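Local coordinates for protein cystatin-2 (Ornithodoros moubata, PDB 3L0R) that inhibits cysteine proteinases, among them mammalian cathepsins B, C, H, L and S, as a secreted salivary cystatin of a soft tick, at residues 42-47 / 54-59; 37-42 / 59-64. All coordinates share one frame; numbering follows the deposited sequence.

Contact 1 of 2, residues 42-47 / 54-59; sequences KEVETQ and YKLTIE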
loop_
_atom_site.group_PDB
_atom_site.type_symbol
_atom_site.label_atom_id
_atom_site.label_comp_id
_atom_site.label_asym_id
_atom_site.label_seq_id
_atom_site.Cartn_x
_atom_site.Cartn_y
_atom_site.Cartn_z
ATOM N N LYS A 42 -4.953 -2.917 8.002
ATOM C CA LYS A 42 -5.071 -3.400 9.374
ATOM C C LYS A 42 -4.505 -2.414 10.386
ATOM O O LYS A 42 -5.068 -2.220 11.474
ATOM C CB LYS A 42 -4.385 -4.761 9.522
ATOM C CG LYS A 42 -5.159 -5.898 8.900
ATOM C CD LYS A 42 -4.231 -6.974 8.378
ATOM C CE LYS A 42 -3.606 -7.823 9.487
ATOM N NZ LYS A 42 -3.621 -9.299 9.172
ATOM N N GLU A 43 -3.384 -1.794 10.023
ATOM C CA GLU A 43 -2.645 -0.981 10.967
ATOM C C GLU A 43 -1.841 0.109 10.261
ATOM O O GLU A 43 -1.326 -0.116 9.167
ATOM C CB GLU A 43 -1.766 -1.893 11.830
ATOM C CG GLU A 43 -0.751 -1.155 12.663
ATOM C CD GLU A 43 -0.033 -2.038 13.670
ATOM O OE1 GLU A 43 -0.217 -3.300 13.643
ATOM O OE2 GLU A 43 0.701 -1.434 14.500
ATOM N N VAL A 44 -1.767 1.296 10.883
ATOM C CA VAL A 44 -1.041 2.451 10.315
ATOM C C VAL A 44 -0.205 3.205 11.369
ATOM O O VAL A 44 -0.674 3.486 12.463
ATOM C CB VAL A 44 -1.998 3.458 9.597
ATOM C CG1 VAL A 44 -1.227 4.676 9.060
ATOM C CG2 VAL A 44 -2.748 2.774 8.472
ATOM N N GLU A 45 1.035 3.519 11.011
ATOM C CA GLU A 45 1.935 4.283 11.856
ATOM C C GLU A 45 2.640 5.301 10.988
ATOM O O GLU A 45 3.064 4.995 9.862
ATOM C CB GLU A 45 2.972 3.388 12.536
ATOM C CG GLU A 45 2.394 2.463 13.587
ATOM C CD GLU A 45 3.288 1.262 13.832
ATOM O OE1 GLU A 45 3.220 0.289 13.012
ATOM O OE2 GLU A 45 4.040 1.297 14.845
ATOM N N THR A 46 2.758 6.519 11.513
ATOM C CA THR A 46 3.408 7.606 10.780
ATOM C C THR A 46 4.605 8.110 11.546
ATOM O O THR A 46 4.654 8.016 12.779
ATOM C CB THR A 46 2.427 8.760 10.478
ATOM O OG1 THR A 46 1.821 9.233 11.702
ATOM C CG2 THR A 46 1.348 8.267 9.534
ATOM N N GLN A 47 5.581 8.625 10.815
ATOM C CA GLN A 47 6.805 9.113 11.406
ATOM C C GLN A 47 7.170 10.384 10.668
ATOM O O GLN A 47 7.226 10.394 9.432
ATOM C CB GLN A 47 7.925 8.079 11.254
ATOM C CG GLN A 47 9.265 8.481 11.889
ATOM C CD GLN A 47 10.361 7.472 11.609
ATOM O OE1 GLN A 47 10.619 7.124 10.454
ATOM N NE2 GLN A 47 11.009 6.990 12.663
ATOM N N TYR A 54 4.988 6.577 6.113
ATOM C CA TYR A 54 3.731 5.851 6.397
ATOM C C TYR A 54 4.064 4.394 6.402
ATOM O O TYR A 54 4.595 3.870 5.414
ATOM C CB TYR A 54 2.663 6.131 5.347
ATOM C CG TYR A 54 2.256 7.589 5.312
ATOM C CD1 TYR A 54 1.161 8.042 6.057
ATOM C CD2 TYR A 54 2.984 8.528 4.556
ATOM C CE1 TYR A 54 0.780 9.386 6.043
ATOM C CE2 TYR A 54 2.620 9.854 4.532
ATOM C CZ TYR A 54 1.523 10.278 5.279
ATOM O OH TYR A 54 1.157 11.590 5.266
ATOM N N LYS A 55 3.814 3.763 7.550
ATOM C CA LYS A 55 3.950 2.322 7.704
ATOM C C LYS A 55 2.559 1.633 7.757
ATOM O O LYS A 55 1.813 1.735 8.738
ATOM C CB LYS A 55 4.828 1.995 8.912
ATOM C CG LYS A 55 4.939 0.500 9.212
ATOM C CD LYS A 55 6.334 0.113 9.598
ATOM C CE LYS A 55 6.648 0.504 11.009
ATOM N NZ LYS A 55 8.107 0.467 11.229
ATOM N N LEU A 56 2.230 0.929 6.679
ATOM C CA LEU A 56 0.930 0.295 6.545
ATOM C C LEU A 56 1.037 -1.222 6.577
ATOM O O LEU A 56 1.779 -1.826 5.780
ATOM C CB LEU A 56 0.249 0.748 5.251
ATOM C CG LEU A 56 0.486 2.209 4.816
ATOM C CD1 LEU A 56 0.095 2.391 3.371
ATOM C CD2 LEU A 56 -0.251 3.225 5.721
ATOM N N THR A 57 0.323 -1.815 7.531
ATOM C CA THR A 57 0.130 -3.233 7.623
ATOM C C THR A 57 -1.221 -3.502 6.935
ATOM O O THR A 57 -2.283 -3.015 7.354
ATOM C CB THR A 57 0.147 -3.703 9.104
ATOM O OG1 THR A 57 1.322 -3.200 9.747
ATOM C CG2 THR A 57 0.156 -5.224 9.216
ATOM N N ILE A 58 -1.149 -4.240 5.835
ATOM C CA ILE A 58 -2.287 -4.439 4.950
ATOM C C ILE A 58 -2.432 -5.897 4.563
ATOM O O ILE A 58 -1.464 -6.669 4.616
ATOM C CB ILE A 58 -2.165 -3.598 3.657
ATOM C CG1 ILE A 58 -1.131 -4.219 2.711
ATOM C CG2 ILE A 58 -1.847 -2.105 3.997
ATOM C CD1 ILE A 58 -0.463 -3.237 1.745
ATOM N N GLU A 59 -3.654 -6.268 4.196
ATOM C CA GLU A 59 -3.899 -7.546 3.552
ATOM C C GLU A 59 -4.090 -7.358 2.068
ATOM O O GLU A 59 -4.848 -6.488 1.623
ATOM C CB GLU A 59 -5.085 -8.259 4.173
ATOM C CG GLU A 59 -4.746 -8.801 5.534
ATOM C CD GLU A 59 -5.943 -9.320 6.279
ATOM O OE1 GLU A 59 -7.077 -9.212 5.753
ATOM O OE2 GLU A 59 -5.747 -9.838 7.406
HETATM O O HOH W 1 1.814 -0.670 10.388
#
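Glu43 and Glu45 pair through their backbones with Thr57 and Lys55, joining residues 42-47 and 54-59 as antiparallel neighbours. In these two hydrogen-bonded pairs each residue both gives and takes a bond; Lys55 N to Glu45 O, at 2.7 Å and 170°, is nearly straight. Thr57 O accepts a second time: Lys42 N meets it at 2.7 Å beside the bond from Glu43 N, so that Lys42 and Glu43 together face Thr57 in a classic beta bulge.

Among the charged side chains, Lys42 bends along its chain to cross Glu59 at about a right angle, and its NZ reaches OE2 of Glu59 on the anti side of the carboxylate, somewhat out of its plane, in a 2.8 Å salt bridge. Glu45 runs alongside Lys55, yet OE2 of Glu45 and OE2 of Glu43 both form salt bridges with Arg9, while Lys55 makes a cation-pi contact with Trp7. A water over the face that carries these residues and Thr57 lies 2.7 Å from Thr57 OG1 and is also hydrogen-bonded to Lys55 O and Glu45 OE1.

The apolar contacts lie on the other face, which packs on helix 15-25. Val44, with CG1 anti to the backbone N (chi1 178°), presents both methyls to CD2 of Leu56, the nearer being CG2 at 3.7 Å. Next to them, CG2 of Thr46 approaches the Tyr54 ring obliquely, 3.5 Å from CD1. A hairpin of this kind, its Val44, Leu56 and Tyr54 face on the helix, is part of the cystatin fold, in which an antiparallel sheet wraps around an alpha-helix.

Contact 2 of 2, residues 37-42 / 59-64; sequences TVVTVK and EISPSV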
loop_
_atom_site.group_PDB
_atom_site.type_symbol
_atom_site.label_atom_id
_atom_site.label_comp_id
_atom_site.label_asym_id
_atom_site.label_seq_id
_atom_site.Cartn_x
_atom_site.Cartn_y
_atom_site.Cartn_z
ATOM N N THR A 37 -3.887 -6.376 -5.195
ATOM C CA THR A 37 -4.660 -5.248 -4.703
ATOM C C THR A 37 -4.864 -5.328 -3.192
ATOM O O THR A 37 -4.550 -6.337 -2.552
ATOM C CB THR A 37 -6.021 -5.113 -5.463
ATOM O OG1 THR A 37 -6.655 -3.884 -5.093
ATOM C CG2 THR A 37 -6.950 -6.304 -5.160
ATOM N N VAL A 38 -5.413 -4.258 -2.638
ATOM C CA VAL A 38 -5.671 -4.173 -1.222
ATOM C C VAL A 38 -7.049 -4.728 -0.867
ATOM O O VAL A 38 -8.048 -4.371 -1.482
ATOM C CB VAL A 38 -5.533 -2.723 -0.726
ATOM C CG1 VAL A 38 -5.802 -2.641 0.781
ATOM C CG2 VAL A 38 -4.164 -2.205 -1.033
ATOM N N VAL A 39 -7.081 -5.596 0.142
ATOM C CA VAL A 39 -8.300 -6.104 0.707
ATOM C C VAL A 39 -8.596 -5.298 1.962
ATOM O O VAL A 39 -9.724 -4.855 2.169
ATOM C CB VAL A 39 -8.165 -7.609 1.055
ATOM C CG1 VAL A 39 -9.414 -8.145 1.779
ATOM C CG2 VAL A 39 -7.927 -8.416 -0.206
ATOM N N THR A 40 -7.589 -5.101 2.808
ATOM C CA THR A 40 -7.805 -4.385 4.066
ATOM C C THR A 40 -6.550 -3.681 4.579
ATOM O O THR A 40 -5.442 -4.105 4.300
ATOM C CB THR A 40 -8.497 -5.293 5.149
ATOM O OG1 THR A 40 -8.168 -4.849 6.459
ATOM C CG2 THR A 40 -8.063 -6.728 5.033
ATOM N N VAL A 41 -6.758 -2.561 5.268
ATOM C CA VAL A 41 -5.706 -1.821 5.967
ATOM C C VAL A 41 -5.871 -2.125 7.451
ATOM O O VAL A 41 -6.827 -1.659 8.076
ATOM C CB VAL A 41 -5.790 -0.274 5.719
ATOM C CG1 VAL A 41 -4.610 0.493 6.396
ATOM C CG2 VAL A 41 -5.826 0.037 4.226
ATOM N N LYS A 42 -4.953 -2.917 8.002
ATOM C CA LYS A 42 -5.071 -3.400 9.374
ATOM C C LYS A 42 -4.505 -2.414 10.386
ATOM O O LYS A 42 -5.068 -2.220 11.474
ATOM C CB LYS A 42 -4.385 -4.761 9.522
ATOM C CG LYS A 42 -5.159 -5.898 8.900
ATOM C CD LYS A 42 -4.231 -6.974 8.378
ATOM C CE LYS A 42 -3.606 -7.823 9.487
ATOM N NZ LYS A 42 -3.621 -9.299 9.172
ATOM N N GLU A 59 -3.654 -6.268 4.196
ATOM C CA GLU A 59 -3.899 -7.546 3.552
ATOM C C GLU A 59 -4.090 -7.358 2.068
ATOM O O GLU A 59 -4.848 -6.488 1.623
ATOM C CB GLU A 59 -5.085 -8.259 4.173
ATOM C CG GLU A 59 -4.746 -8.801 5.534
ATOM C CD GLU A 59 -5.943 -9.320 6.279
ATOM O OE1 GLU A 59 -7.077 -9.212 5.753
ATOM O OE2 GLU A 59 -5.747 -9.838 7.406
ATOM N N ILE A 60 -3.365 -8.168 1.303
ATOM C CA ILE A 60 -3.408 -8.087 -0.149
ATOM C C ILE A 60 -3.905 -9.382 -0.765
ATOM O O ILE A 60 -3.919 -10.437 -0.114
ATOM C CB ILE A 60 -2.040 -7.670 -0.766
ATOM C CG1 ILE A 60 -1.028 -8.826 -0.703
ATOM C CG2 ILE A 60 -1.534 -6.371 -0.112
ATOM C CD1 ILE A 60 0.222 -8.619 -1.546
ATOM N N SER A 61 -4.302 -9.284 -2.031
ATOM C CA SER A 61 -4.892 -10.402 -2.758
ATOM C C SER A 61 -4.721 -10.102 -4.232
ATOM O O SER A 61 -4.838 -8.948 -4.633
ATOM C CB SER A 61 -6.388 -10.522 -2.434
ATOM O OG SER A 61 -6.843 -11.853 -2.594
ATOM N N PRO A 62 -4.429 -11.131 -5.046
ATOM C CA PRO A 62 -4.341 -10.923 -6.501
ATOM C C PRO A 62 -5.644 -10.370 -7.088
ATOM O O PRO A 62 -6.728 -10.868 -6.747
ATOM C CB PRO A 62 -4.074 -12.327 -7.050
ATOM C CG PRO A 62 -3.525 -13.112 -5.872
ATOM C CD PRO A 62 -4.154 -12.525 -4.648
ATOM N N SER A 63 -5.523 -9.368 -7.964
ATOM C CA SER A 63 -6.669 -8.724 -8.624
ATOM C C SER A 63 -7.001 -9.322 -9.989
ATOM O O SER A 63 -6.299 -10.179 -10.502
ATOM C CB SER A 63 -6.447 -7.205 -8.774
ATOM O OG SER A 63 -5.592 -6.891 -9.869
ATOM N N VAL A 64 -8.096 -8.854 -10.564
ATOM C CA VAL A 64 -8.508 -9.255 -11.892
ATOM C C VAL A 64 -7.729 -8.526 -13.003
ATOM O O VAL A 64 -7.844 -8.881 -14.181
ATOM C CB VAL A 64 -10.012 -9.022 -12.083
ATOM C CG1 VAL A 64 -10.835 -9.947 -11.152
ATOM C CG2 VAL A 64 -10.357 -7.534 -11.859
#
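This is an antiparallel strand pairing broken by a bulge, in the part of the hairpin between strands 34-48 and 52-66 far from its connecting turn. Thr37 and Ser61 form a hydrogen-bonded pair, Thr37 N giving to Ser61 O at 2.8 Å with an N-H...O angle of 164°, and Ser61 N returning a bond to Thr37 O. Beyond Val38 and Ile60 the register slips by one residue. Val39 N and Thr40 N both give to Glu59 O, at 2.8 Å and 3.3 Å, and come from the same face of its carbonyl plane; Glu59 N answers to Thr40 O. Here too the geometry is a classic beta bulge, and the chain turns a corner at Val39. At this corner Val39 CB points toward the partner strand; CG1 is anti to the backbone N (chi1 175°), and the other methyl, CG2, lies 3.4 Å from Ser61 CB. CG2 of Thr37 packs at 3.8 Å against CB of Ser63. The hydroxyls of Thr37, Ser61 and Ser63 find partners outside these two segments: Tyr72 OH, Gln84 O and Tyr35 O, respectively. On the face that carries Val38 and Ile60, Val38 lies against Leu18, Ala21 and Thr25 of helix 15-25.

Contacts 1 and 2 are successive lengths of a single hairpin, strands 34-48 and 52-66, with centres about 14 Å apart. Along the chain the order is 37-42, 42-47, 54-59, 59-64, so that contact 1, nearer the turn, falls between the two halves of contact 2 in sequence. They share Lys42 and Glu59, and they also touch directly where Ile58 CB packs 3.4 Å from Thr40 O. The two strands lie second and third in the five-stranded antiparallel sheet, and helix 15-25 packs against both contacts. Together they run the hairpin along the helix, as in the cystatin fold, with two bulges in strand 34-48, one in each contact, interrupting the regular pairing within a few residues.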